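Local coordinates for protein protoporphyrinogen oxidase (Exiguobacterium sibiricum, PDB 3LOV) that probably oxidises coproporphyrinogen III to coproporphyrin III in heme b biosynthesis, using bound FAD, at residues Asn31-Glu36 with Gly274-Asp279; Met107-Asp112 with Asp132-Pro137; Leu258-Glu263 with Tyr267-Asp272. All coordinates share one frame; numbering follows the deposited sequence.

Interaction 1 of 3, residues Asn31-Glu36 with Gly274-Asp279; sequences NITLLE and GPEYAD. With FAD (flavin-adenine dinucleotide), chain B.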
loop_
_atom_site.group_PDB
_atom_site.type_symbol
_atom_site.label_atom_id
_atom_site.label_comp_id
_atom_site.label_asym_id
_atom_site.label_seq_id
_atom_site.Cartn_x
_atom_site.Cartn_y
_atom_site.Cartn_z
ATOM N N ASN A 31 17.501 -8.481 25.007
ATOM C CA ASN A 31 17.824 -9.476 23.991
ATOM C C ASN A 31 16.743 -9.507 22.905
ATOM O O ASN A 31 15.558 -9.498 23.248
ATOM C CB ASN A 31 17.915 -10.858 24.665
ATOM C CG ASN A 31 18.921 -10.871 25.843
ATOM O OD1 ASN A 31 20.142 -10.993 25.617
ATOM N ND2 ASN A 31 18.411 -10.669 27.092
ATOM N N ILE A 32 17.151 -9.594 21.628
ATOM C CA ILE A 32 16.200 -9.450 20.485
ATOM C C ILE A 32 16.401 -10.593 19.532
ATOM O O ILE A 32 17.511 -10.807 19.057
ATOM C CB ILE A 32 16.384 -8.116 19.729
ATOM C CG1 ILE A 32 16.124 -6.939 20.685
ATOM C CG2 ILE A 32 15.428 -8.058 18.506
ATOM C CD1 ILE A 32 16.787 -5.630 20.305
ATOM N N THR A 33 15.347 -11.383 19.331
ATOM C CA THR A 33 15.351 -12.438 18.324
ATOM C C THR A 33 14.218 -12.179 17.338
ATOM O O THR A 33 13.124 -11.755 17.744
ATOM C CB THR A 33 15.197 -13.820 18.972
ATOM O OG1 THR A 33 16.260 -14.021 19.916
ATOM C CG2 THR A 33 15.212 -14.951 17.909
ATOM N N LEU A 34 14.498 -12.384 16.055
ATOM C CA LEU A 34 13.486 -12.216 15.002
ATOM C C LEU A 34 13.305 -13.527 14.261
ATOM O O LEU A 34 14.264 -14.065 13.674
ATOM C CB LEU A 34 13.871 -11.118 14.023
ATOM C CG LEU A 34 12.802 -10.708 13.001
ATOM C CD1 LEU A 34 12.858 -9.193 12.702
ATOM C CD2 LEU A 34 12.873 -11.552 11.725
ATOM N N LEU A 35 12.067 -14.016 14.292
ATOM C CA LEU A 35 11.649 -15.234 13.580
ATOM C C LEU A 35 10.954 -14.898 12.253
ATOM O O LEU A 35 9.897 -14.224 12.219
ATOM C CB LEU A 35 10.696 -16.026 14.468
ATOM C CG LEU A 35 11.153 -16.397 15.907
ATOM C CD1 LEU A 35 10.051 -17.196 16.702
ATOM C CD2 LEU A 35 12.440 -17.183 15.838
ATOM N N GLU A 36 11.526 -15.386 11.160
ATOM C CA GLU A 36 10.947 -15.238 9.821
ATOM C C GLU A 36 10.606 -16.624 9.289
ATOM O O GLU A 36 11.458 -17.491 9.321
ATOM C CB GLU A 36 11.953 -14.550 8.892
ATOM C CG GLU A 36 11.642 -14.589 7.403
ATOM C CD GLU A 36 10.206 -14.175 7.019
ATOM O OE1 GLU A 36 9.717 -13.143 7.507
ATOM O OE2 GLU A 36 9.594 -14.864 6.172
ATOM N N GLY A 274 12.442 -26.304 17.995
ATOM C CA GLY A 274 12.441 -26.043 19.425
ATOM C C GLY A 274 11.969 -24.654 19.832
ATOM O O GLY A 274 11.884 -23.732 19.023
ATOM N N PRO A 275 11.656 -24.502 21.109
ATOM C CA PRO A 275 10.962 -23.324 21.557
ATOM C C PRO A 275 11.870 -22.141 21.740
ATOM O O PRO A 275 13.062 -22.320 21.969
ATOM C CB PRO A 275 10.381 -23.760 22.903
ATOM C CG PRO A 275 11.362 -24.799 23.398
ATOM C CD PRO A 275 11.828 -25.508 22.170
ATOM N N GLU A 276 11.310 -20.940 21.604
ATOM C CA GLU A 276 11.991 -19.709 22.018
ATOM C C GLU A 276 11.241 -19.167 23.202
ATOM O O GLU A 276 10.016 -19.189 23.164
ATOM C CB GLU A 276 11.912 -18.626 20.938
ATOM C CG GLU A 276 13.009 -18.588 19.978
ATOM C CD GLU A 276 14.332 -18.303 20.631
ATOM O OE1 GLU A 276 14.525 -17.225 21.224
ATOM O OE2 GLU A 276 15.177 -19.185 20.535
ATOM N N TYR A 277 11.929 -18.629 24.211
ATOM C CA TYR A 277 11.215 -18.094 25.381
ATOM C C TYR A 277 11.248 -16.591 25.317
ATOM O O TYR A 277 12.282 -15.996 25.010
ATOM C CB TYR A 277 11.810 -18.626 26.714
ATOM C CG TYR A 277 11.656 -20.142 26.868
ATOM C CD1 TYR A 277 10.473 -20.712 27.324
ATOM C CD2 TYR A 277 12.669 -20.990 26.512
ATOM C CE1 TYR A 277 10.342 -22.092 27.441
ATOM C CE2 TYR A 277 12.544 -22.362 26.606
ATOM C CZ TYR A 277 11.392 -22.910 27.067
ATOM O OH TYR A 277 11.312 -24.279 27.181
ATOM N N ALA A 278 10.106 -15.959 25.549
ATOM C CA ALA A 278 10.019 -14.498 25.411
ATOM C C ALA A 278 9.275 -13.835 26.572
ATOM O O ALA A 278 8.389 -14.444 27.179
ATOM C CB ALA A 278 9.326 -14.148 24.105
ATOM N N ASP A 279 9.650 -12.596 26.872
ATOM C CA ASP A 279 8.878 -11.750 27.748
ATOM C C ASP A 279 7.985 -10.825 26.915
ATOM O O ASP A 279 6.845 -10.589 27.291
ATOM C CB ASP A 279 9.818 -10.970 28.632
ATOM C CG ASP A 279 10.725 -11.897 29.409
ATOM O OD1 ASP A 279 10.292 -12.362 30.482
ATOM O OD2 ASP A 279 11.797 -12.258 28.872
HETATM P PA FAD B . 4.858 -8.389 5.030
HETATM O O1A FAD B . 5.711 -7.690 4.027
HETATM O O2A FAD B . 3.705 -9.191 4.553
HETATM O O5B FAD B . 5.794 -9.324 5.915
HETATM C C5B FAD B . 5.291 -10.342 6.741
HETATM C C4B FAD B . 6.457 -11.276 7.088
HETATM O O4B FAD B . 6.068 -12.217 8.092
HETATM C C3B FAD B . 6.927 -12.030 5.862
HETATM O O3B FAD B . 8.338 -12.008 5.740
HETATM C C2B FAD B . 6.375 -13.415 6.140
HETATM O O2B FAD B . 7.144 -14.429 5.596
HETATM C C1B FAD B . 6.425 -13.497 7.651
HETATM N N9A FAD B . 5.526 -14.487 8.265
HETATM C C8A FAD B . 4.267 -14.924 7.918
HETATM N N7A FAD B . 3.840 -15.859 8.805
HETATM C C5A FAD B . 4.834 -16.029 9.729
HETATM C C6A FAD B . 4.969 -16.822 10.870
HETATM N N6A FAD B . 3.984 -17.617 11.279
HETATM N N1A FAD B . 6.137 -16.763 11.613
HETATM C C2A FAD B . 7.146 -15.899 11.260
HETATM N N3A FAD B . 6.999 -15.094 10.145
HETATM C C4A FAD B . 5.883 -15.178 9.393
HETATM N N1 FAD B . 3.201 0.394 0.146
HETATM C C2 FAD B . 3.793 1.568 -0.230
HETATM O O2 FAD B . 4.151 2.394 0.621
HETATM N N3 FAD B . 3.969 1.843 -1.562
HETATM C C4 FAD B . 3.558 0.999 -2.530
HETATM O O4 FAD B . 3.775 1.292 -3.691
HETATM C C4X FAD B . 2.927 -0.177 -2.185
HETATM N N5 FAD B . 2.546 -1.070 -3.173
HETATM C C5X FAD B . 1.929 -2.264 -2.790
HETATM C C6 FAD B . 1.499 -3.166 -3.770
HETATM C C7 FAD B . 0.876 -4.369 -3.399
HETATM C C7M FAD B . 0.425 -5.336 -4.454
HETATM C C8 FAD B . 0.711 -4.695 -2.040
HETATM C C8M FAD B . 0.031 -5.978 -1.594
HETATM C C9 FAD B . 1.149 -3.814 -1.056
HETATM C C9A FAD B . 1.755 -2.588 -1.415
HETATM N N10 FAD B . 2.195 -1.698 -0.427
HETATM C C10 FAD B . 2.774 -0.486 -0.825
HETATM C "C1'" FAD B . 2.030 -1.950 1.053
HETATM C "C2'" FAD B . 3.347 -2.553 1.601
HETATM O "O2'" FAD B . 3.560 -3.770 0.987
HETATM C "C3'" FAD B . 3.328 -2.768 3.120
HETATM O "O3'" FAD B . 3.447 -1.474 3.696
HETATM C "C4'" FAD B . 4.484 -3.627 3.695
HETATM O "O4'" FAD B . 5.093 -4.533 2.796
HETATM C "C5'" FAD B . 4.013 -4.486 4.853
HETATM O "O5'" FAD B . 5.125 -5.123 5.429
HETATM P P FAD B . 4.910 -6.031 6.703
HETATM O O1P FAD B . 3.882 -5.465 7.647
HETATM O O2P FAD B . 6.203 -6.476 7.342
HETATM O O3P FAD B . 4.209 -7.379 6.097
HETATM O O HOH W 1 16.928 -16.403 20.772
#
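A single water molecule, not a direct bond, links Thr33 to Glu276: Thr33 OG1 stands 3.9 Å from Glu276 OE1. The water lies 2.6 Å from Thr33 OG1 and donates a hydrogen bond of equal length to Glu276 OE1. The two side chains come from opposite directions, and a bend at the second torsion of Glu276 (-62°) turns its carboxylate toward the water. Its other carboxylate oxygen, OE2, makes a salt bridge with Arg252, so the neighbouring strand 250-252 also fixes this group. Beyond the water the contact is slight, with Leu35 CD2 4.4 Å from Glu276 CG.

Just past strand 31-35, Glu36 grips the adenosine ribose of FAD with both oxygens. FAD O3B donates to Glu36 OE1 over 2.5 Å and FAD O2B to Glu36 OE2 over 2.6 Å. Backbone amides hold the carboxylate too, Gly12 N at OE1 and Gly38 N at OE2. With an alanine here, each ribose hydroxyl would probably lose its carboxylate acceptor, and the amides of Gly12 and Gly38 theirs. Leu35 O meets the adenine at FAD C2A, 3.4 Å away. An acidic residue just after the second strand, clasping the ribose diol, is typical of the Rossmann-type dinucleotide-binding fold.

Interaction 2 of 3, residues Met107-Asp112 with Asp132-Pro137; sequences MGIPTD and DLLLHP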
loop_
_atom_site.group_PDB
_atom_site.type_symbol
_atom_site.label_atom_id
_atom_site.label_comp_id
_atom_site.label_asym_id
_atom_site.label_seq_id
_atom_site.Cartn_x
_atom_site.Cartn_y
_atom_site.Cartn_z
HETATM N N MSE A 107 -7.272 15.720 -7.187
HETATM C CA MSE A 107 -7.751 14.374 -6.807
HETATM C C MSE A 107 -9.060 14.023 -7.527
HETATM O O MSE A 107 -9.975 13.450 -6.947
HETATM C CB MSE A 107 -7.934 14.278 -5.295
HETATM C CG MSE A 107 -6.920 15.085 -4.492
HETATM SE SE MSE A 107 -5.389 14.072 -3.898
HETATM C CE MSE A 107 -5.104 12.800 -5.399
ATOM N N GLY A 108 -9.138 14.398 -8.795
ATOM C CA GLY A 108 -10.297 14.141 -9.603
ATOM C C GLY A 108 -11.460 15.088 -9.402
ATOM O O GLY A 108 -12.461 14.973 -10.101
ATOM N N ILE A 109 -11.359 16.002 -8.435
ATOM C CA ILE A 109 -12.415 16.976 -8.183
ATOM C C ILE A 109 -12.060 18.259 -8.935
ATOM O O ILE A 109 -10.990 18.835 -8.694
ATOM C CB ILE A 109 -12.606 17.310 -6.669
ATOM C CG1 ILE A 109 -13.062 16.060 -5.891
ATOM C CG2 ILE A 109 -13.647 18.449 -6.535
ATOM C CD1 ILE A 109 -13.044 16.220 -4.422
ATOM N N PRO A 110 -12.947 18.698 -9.844
ATOM C CA PRO A 110 -12.702 19.873 -10.667
ATOM C C PRO A 110 -12.499 21.162 -9.878
ATOM O O PRO A 110 -13.279 21.470 -8.992
ATOM C CB PRO A 110 -13.986 19.973 -11.522
ATOM C CG PRO A 110 -14.436 18.600 -11.656
ATOM C CD PRO A 110 -14.180 18.009 -10.284
ATOM N N THR A 111 -11.444 21.886 -10.209
ATOM C CA THR A 111 -11.221 23.226 -9.661
ATOM C C THR A 111 -11.211 24.285 -10.777
ATOM O O THR A 111 -11.361 25.481 -10.488
ATOM C CB THR A 111 -9.925 23.273 -8.861
ATOM O OG1 THR A 111 -8.850 22.936 -9.720
ATOM C CG2 THR A 111 -9.967 22.265 -7.651
ATOM N N ASP A 112 -11.060 23.855 -12.034
ATOM C CA ASP A 112 -11.160 24.750 -13.214
ATOM C C ASP A 112 -12.126 24.152 -14.234
ATOM O O ASP A 112 -11.757 23.276 -15.049
ATOM C CB ASP A 112 -9.771 24.948 -13.803
ATOM C CG ASP A 112 -9.769 25.750 -15.094
ATOM O OD1 ASP A 112 -10.782 25.795 -15.832
ATOM O OD2 ASP A 112 -8.695 26.321 -15.371
ATOM N N ASP A 132 -23.057 22.057 -12.153
ATOM C CA ASP A 132 -24.182 22.568 -11.405
ATOM C C ASP A 132 -24.069 22.200 -9.940
ATOM O O ASP A 132 -24.448 22.989 -9.053
ATOM C CB ASP A 132 -25.507 21.985 -11.931
ATOM C CG ASP A 132 -25.870 22.485 -13.328
ATOM O OD1 ASP A 132 -25.220 23.419 -13.838
ATOM O OD2 ASP A 132 -26.801 21.922 -13.920
ATOM N N LEU A 133 -23.615 20.978 -9.672
ATOM C CA LEU A 133 -23.411 20.534 -8.279
ATOM C C LEU A 133 -22.293 21.373 -7.603
ATOM O O LEU A 133 -22.469 21.815 -6.485
ATOM C CB LEU A 133 -23.117 19.019 -8.201
ATOM C CG LEU A 133 -24.255 18.005 -8.495
ATOM C CD1 LEU A 133 -23.716 16.580 -8.667
ATOM C CD2 LEU A 133 -25.279 18.002 -7.396
ATOM N N LEU A 134 -21.184 21.629 -8.318
ATOM C CA LEU A 134 -20.047 22.354 -7.745
ATOM C C LEU A 134 -20.338 23.844 -7.493
ATOM O O LEU A 134 -20.039 24.346 -6.389
ATOM C CB LEU A 134 -18.776 22.166 -8.576
ATOM C CG LEU A 134 -18.146 20.752 -8.566
ATOM C CD1 LEU A 134 -17.068 20.703 -9.596
ATOM C CD2 LEU A 134 -17.571 20.371 -7.177
ATOM N N LEU A 135 -20.950 24.520 -8.484
ATOM C CA LEU A 135 -21.258 25.952 -8.380
ATOM C C LEU A 135 -22.500 26.281 -7.605
ATOM O O LEU A 135 -22.619 27.422 -7.127
ATOM C CB LEU A 135 -21.399 26.599 -9.756
ATOM C CG LEU A 135 -20.107 26.644 -10.558
ATOM C CD1 LEU A 135 -20.432 27.103 -11.976
ATOM C CD2 LEU A 135 -19.074 27.541 -9.873
ATOM N N HIS A 136 -23.416 25.309 -7.488
ATOM C CA HIS A 136 -24.704 25.520 -6.830
ATOM C C HIS A 136 -25.029 24.421 -5.817
ATOM O O HIS A 136 -26.117 23.773 -5.877
ATOM C CB HIS A 136 -25.833 25.634 -7.879
ATOM C CG HIS A 136 -25.557 26.643 -8.943
ATOM N ND1 HIS A 136 -25.833 27.983 -8.786
ATOM C CD2 HIS A 136 -24.993 26.515 -10.163
ATOM C CE1 HIS A 136 -25.483 28.629 -9.879
ATOM N NE2 HIS A 136 -24.965 27.764 -10.730
ATOM N N PRO A 137 -24.111 24.207 -4.864
ATOM C CA PRO A 137 -24.301 23.115 -3.916
ATOM C C PRO A 137 -25.604 23.278 -3.120
ATOM O O PRO A 137 -26.002 24.396 -2.780
ATOM C CB PRO A 137 -23.071 23.233 -2.998
ATOM C CG PRO A 137 -22.648 24.711 -3.115
ATOM C CD PRO A 137 -22.892 24.995 -4.562
#
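Over one broad side of the puckered Pro110 ring stands the CD1 methyl of Leu134, 3.7 Å from Pro110 CB and 4.0 Å from Pro110 CD. The flat group of segment 132-137, the imidazole of His136, has Asp132 O at its edge and in its plane, on the CD2 side, within the turn that ends helix 124-135. The hydrogen bond to Asp132 O comes from the backbone, His136 N (3.0 Å), closing the last helical turn before the chain leaves the helix.

The contact itself is purely apolar and rests on one leucine. With CG anti to the carbonyl carbon (chi1 -69°), Leu134 sends its two methyls to the strand: CD1 to the proline, CD2 to Ile109 CG2 at 4.4 Å. The Leu134 and Pro110 side chains cross at about a right angle. CD1 also comes within 3.9 Å of Pro110 O.

Leu134 thus joins helix 124-135 to the short strand 109-110, which pairs antiparallel with strand 105-106. Phe202, Leu113 and Leu158 pack against the same leucine. Phe116 meets Pro110, while Met205 and Leu158 meet Ile109. Just beyond the strand, Asp112 is the N-cap of helix 113-116, its OD1 accepting from Leu115 N. Helices 113-116, 124-135, 150-158 and 201-207 all pack around this strand or its leucine.

Interaction 3 of 3, residues Leu258-Glu263 with Tyr267-Asp272; sequences LAISRE and YRLKTD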
loop_
_atom_site.group_PDB
_atom_site.type_symbol
_atom_site.label_atom_id
_atom_site.label_comp_id
_atom_site.label_asym_id
_atom_site.label_seq_id
_atom_site.Cartn_x
_atom_site.Cartn_y
_atom_site.Cartn_z
ATOM N N LEU A 258 4.722 -21.167 15.355
ATOM C CA LEU A 258 3.647 -22.156 15.216
ATOM C C LEU A 258 2.628 -22.106 16.341
ATOM O O LEU A 258 1.509 -22.563 16.164
ATOM C CB LEU A 258 4.264 -23.549 15.189
ATOM C CG LEU A 258 5.240 -23.849 14.064
ATOM C CD1 LEU A 258 5.821 -25.265 14.186
ATOM C CD2 LEU A 258 4.561 -23.667 12.719
ATOM N N ALA A 259 2.998 -21.568 17.501
ATOM C CA ALA A 259 2.107 -21.564 18.670
ATOM C C ALA A 259 2.709 -20.726 19.762
ATOM O O ALA A 259 3.934 -20.591 19.843
ATOM C CB ALA A 259 1.869 -22.976 19.197
ATOM N N ILE A 260 1.845 -20.155 20.594
ATOM C CA ILE A 260 2.260 -19.376 21.783
ATOM C C ILE A 260 1.650 -20.022 23.055
ATOM O O ILE A 260 0.450 -20.233 23.133
ATOM C CB ILE A 260 1.812 -17.894 21.651
ATOM C CG1 ILE A 260 2.471 -17.231 20.409
ATOM C CG2 ILE A 260 2.148 -17.066 22.916
ATOM C CD1 ILE A 260 2.052 -15.782 20.180
ATOM N N SER A 261 2.469 -20.347 24.045
ATOM C CA SER A 261 1.961 -20.912 25.325
ATOM C C SER A 261 2.482 -20.152 26.501
ATOM O O SER A 261 3.552 -19.552 26.446
ATOM C CB SER A 261 2.417 -22.339 25.467
ATOM O OG SER A 261 2.128 -23.066 24.297
ATOM N N ARG A 262 1.766 -20.250 27.608
ATOM C CA ARG A 262 2.149 -19.529 28.790
ATOM C C ARG A 262 3.245 -20.278 29.563
ATOM O O ARG A 262 3.177 -21.488 29.715
ATOM C CB ARG A 262 0.916 -19.270 29.642
ATOM C CG ARG A 262 -0.165 -18.556 28.810
ATOM C CD ARG A 262 -1.240 -17.965 29.670
ATOM N NE ARG A 262 -2.473 -17.760 28.899
ATOM C CZ ARG A 262 -2.858 -16.610 28.355
ATOM N NH1 ARG A 262 -2.106 -15.529 28.470
ATOM N NH2 ARG A 262 -4.010 -16.538 27.686
ATOM N N GLU A 263 4.272 -19.538 29.987
ATOM C CA GLU A 263 5.329 -20.029 30.884
ATOM C C GLU A 263 5.324 -19.118 32.082
ATOM O O GLU A 263 6.211 -18.296 32.218
ATOM C CB GLU A 263 6.717 -19.929 30.260
ATOM C CG GLU A 263 7.074 -21.006 29.326
ATOM C CD GLU A 263 7.278 -22.320 30.008
ATOM O OE1 GLU A 263 7.286 -22.379 31.255
ATOM O OE2 GLU A 263 7.375 -23.310 29.291
ATOM N N TYR A 267 6.427 -16.402 27.879
ATOM C CA TYR A 267 5.802 -17.194 26.838
ATOM C C TYR A 267 6.794 -18.167 26.264
ATOM O O TYR A 267 7.993 -17.874 26.162
ATOM C CB TYR A 267 5.265 -16.246 25.734
ATOM C CG TYR A 267 4.185 -15.344 26.255
ATOM C CD1 TYR A 267 2.897 -15.811 26.413
ATOM C CD2 TYR A 267 4.455 -14.016 26.601
ATOM C CE1 TYR A 267 1.894 -14.986 26.938
ATOM C CE2 TYR A 267 3.466 -13.200 27.100
ATOM C CZ TYR A 267 2.177 -13.695 27.264
ATOM O OH TYR A 267 1.176 -12.877 27.760
ATOM N N ARG A 268 6.274 -19.317 25.876
ATOM C CA ARG A 268 7.027 -20.298 25.184
ATOM C C ARG A 268 6.530 -20.261 23.753
ATOM O O ARG A 268 5.335 -20.478 23.517
ATOM C CB ARG A 268 6.790 -21.673 25.799
ATOM C CG ARG A 268 7.446 -22.794 25.057
ATOM C CD ARG A 268 7.366 -24.101 25.862
ATOM N NE ARG A 268 7.680 -25.248 25.017
ATOM C CZ ARG A 268 8.139 -26.431 25.448
ATOM N NH1 ARG A 268 8.373 -26.668 26.734
ATOM N NH2 ARG A 268 8.374 -27.391 24.578
ATOM N N LEU A 269 7.439 -19.996 22.812
ATOM C CA LEU A 269 7.077 -19.841 21.392
ATOM C C LEU A 269 7.516 -21.072 20.633
ATOM O O LEU A 269 8.702 -21.393 20.581
ATOM C CB LEU A 269 7.693 -18.570 20.811
ATOM C CG LEU A 269 6.961 -17.233 20.986
ATOM C CD1 LEU A 269 6.445 -16.954 22.360
ATOM C CD2 LEU A 269 7.912 -16.105 20.569
ATOM N N LYS A 270 6.538 -21.804 20.097
ATOM C CA LYS A 270 6.792 -23.051 19.388
ATOM C C LYS A 270 7.259 -22.852 17.952
ATOM O O LYS A 270 6.605 -22.155 17.192
ATOM C CB LYS A 270 5.507 -23.886 19.353
ATOM C CG LYS A 270 5.689 -25.231 18.690
ATOM C CD LYS A 270 4.348 -25.892 18.447
ATOM C CE LYS A 270 4.437 -27.027 17.451
ATOM N NZ LYS A 270 4.213 -28.295 18.115
ATOM N N THR A 271 8.339 -23.530 17.574
ATOM C CA THR A 271 8.879 -23.512 16.196
ATOM C C THR A 271 9.284 -24.916 15.815
ATOM O O THR A 271 9.363 -25.772 16.666
ATOM C CB THR A 271 10.146 -22.644 16.086
ATOM O OG1 THR A 271 11.296 -23.375 16.542
ATOM C CG2 THR A 271 10.008 -21.292 16.847
ATOM N N ASP A 272 9.604 -25.155 14.559
ATOM C CA ASP A 272 10.036 -26.491 14.108
ATOM C C ASP A 272 11.319 -27.007 14.755
ATOM O O ASP A 272 11.553 -28.219 14.802
ATOM C CB ASP A 272 10.248 -26.475 12.599
ATOM C CG ASP A 272 8.949 -26.400 11.833
ATOM O OD1 ASP A 272 8.109 -27.311 12.030
ATOM O OD2 ASP A 272 8.783 -25.449 11.023
HETATM O O HOH W 2 4.186 -22.863 22.390
HETATM O O HOH W 3 0.703 -14.457 29.972
HETATM O O HOH W 4 9.416 -24.861 28.694
#
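Ile260 holds CG2 anti to its backbone N (CG1 torsion -61°), and Tyr267 holds CG anti to its carbonyl carbon (chi1 -64°); this sets Ile260 CG2 3.8 Å from Tyr267 CD1, on a slanting approach. The two residues belong to opposing strands of a beta hairpin, 259-263 and 266-270. In the hydrogen-bonded pair Ser261-Arg268, Arg268 N reaches Ser261 O at 2.8 Å, nearly straight at 171°, and Ser261 N returns a bond to Arg268 O. Toward the open end Lys270 N bonds to Ala259 O and Leu258 N to Lys270 O.

Ile260 and Leu269 share one face of the sheet; Ile435 of strand 435-437 packs on Ile260 and also touches Tyr267. The other face carries Ser261, Arg268, Ala259 and Lys270, with the CB atoms of Ala259 and Lys270 3.8 Å apart. A water there binds Ser261 OG and donates to Arg268 O. Tyr267 OH is anchored to Pro433 O, and the Arg262 guanidinium makes a salt bridge with Asp296.

Near the turn Glu263, bent at its second torsion, runs alongside Arg268, its OE2 at the edge of the guanidinium; Glu263 CG lies 3.6 Å from Arg268 CB. Their carboxylate and guanidinium planes are nearly coplanar, but the charges stay beyond salt-bridge range. One water spans the gap, donating to Glu263 OE2 at 2.6 Å and accepting from Arg268 NH1 at 2.9 Å.

How the interactions relate
Interactions 1 and 3 adjoin, their centres 9 Å apart, and strands 266-270 and 276-278 are neighbours in one antiparallel sheet. Probable backbone hydrogen bonds join them, Leu269 N to Glu276 O at 2.7 Å and Tyr267 N to Ala278 O at 2.9 Å. Interaction 1 then ties this sheet to the parallel FAD-binding sheet through strand 31-35. Both lie at the adenosine end of the cofactor: Glu36 touches it directly, whereas the side chain of Leu258 stays about 6 Å from FAD. Interaction 2 stands apart, on the opposite side of the chain's centre, its nearest atoms about 33 Å from interaction 1 and about 39 Å from interaction 3, away from the FAD-binding residues.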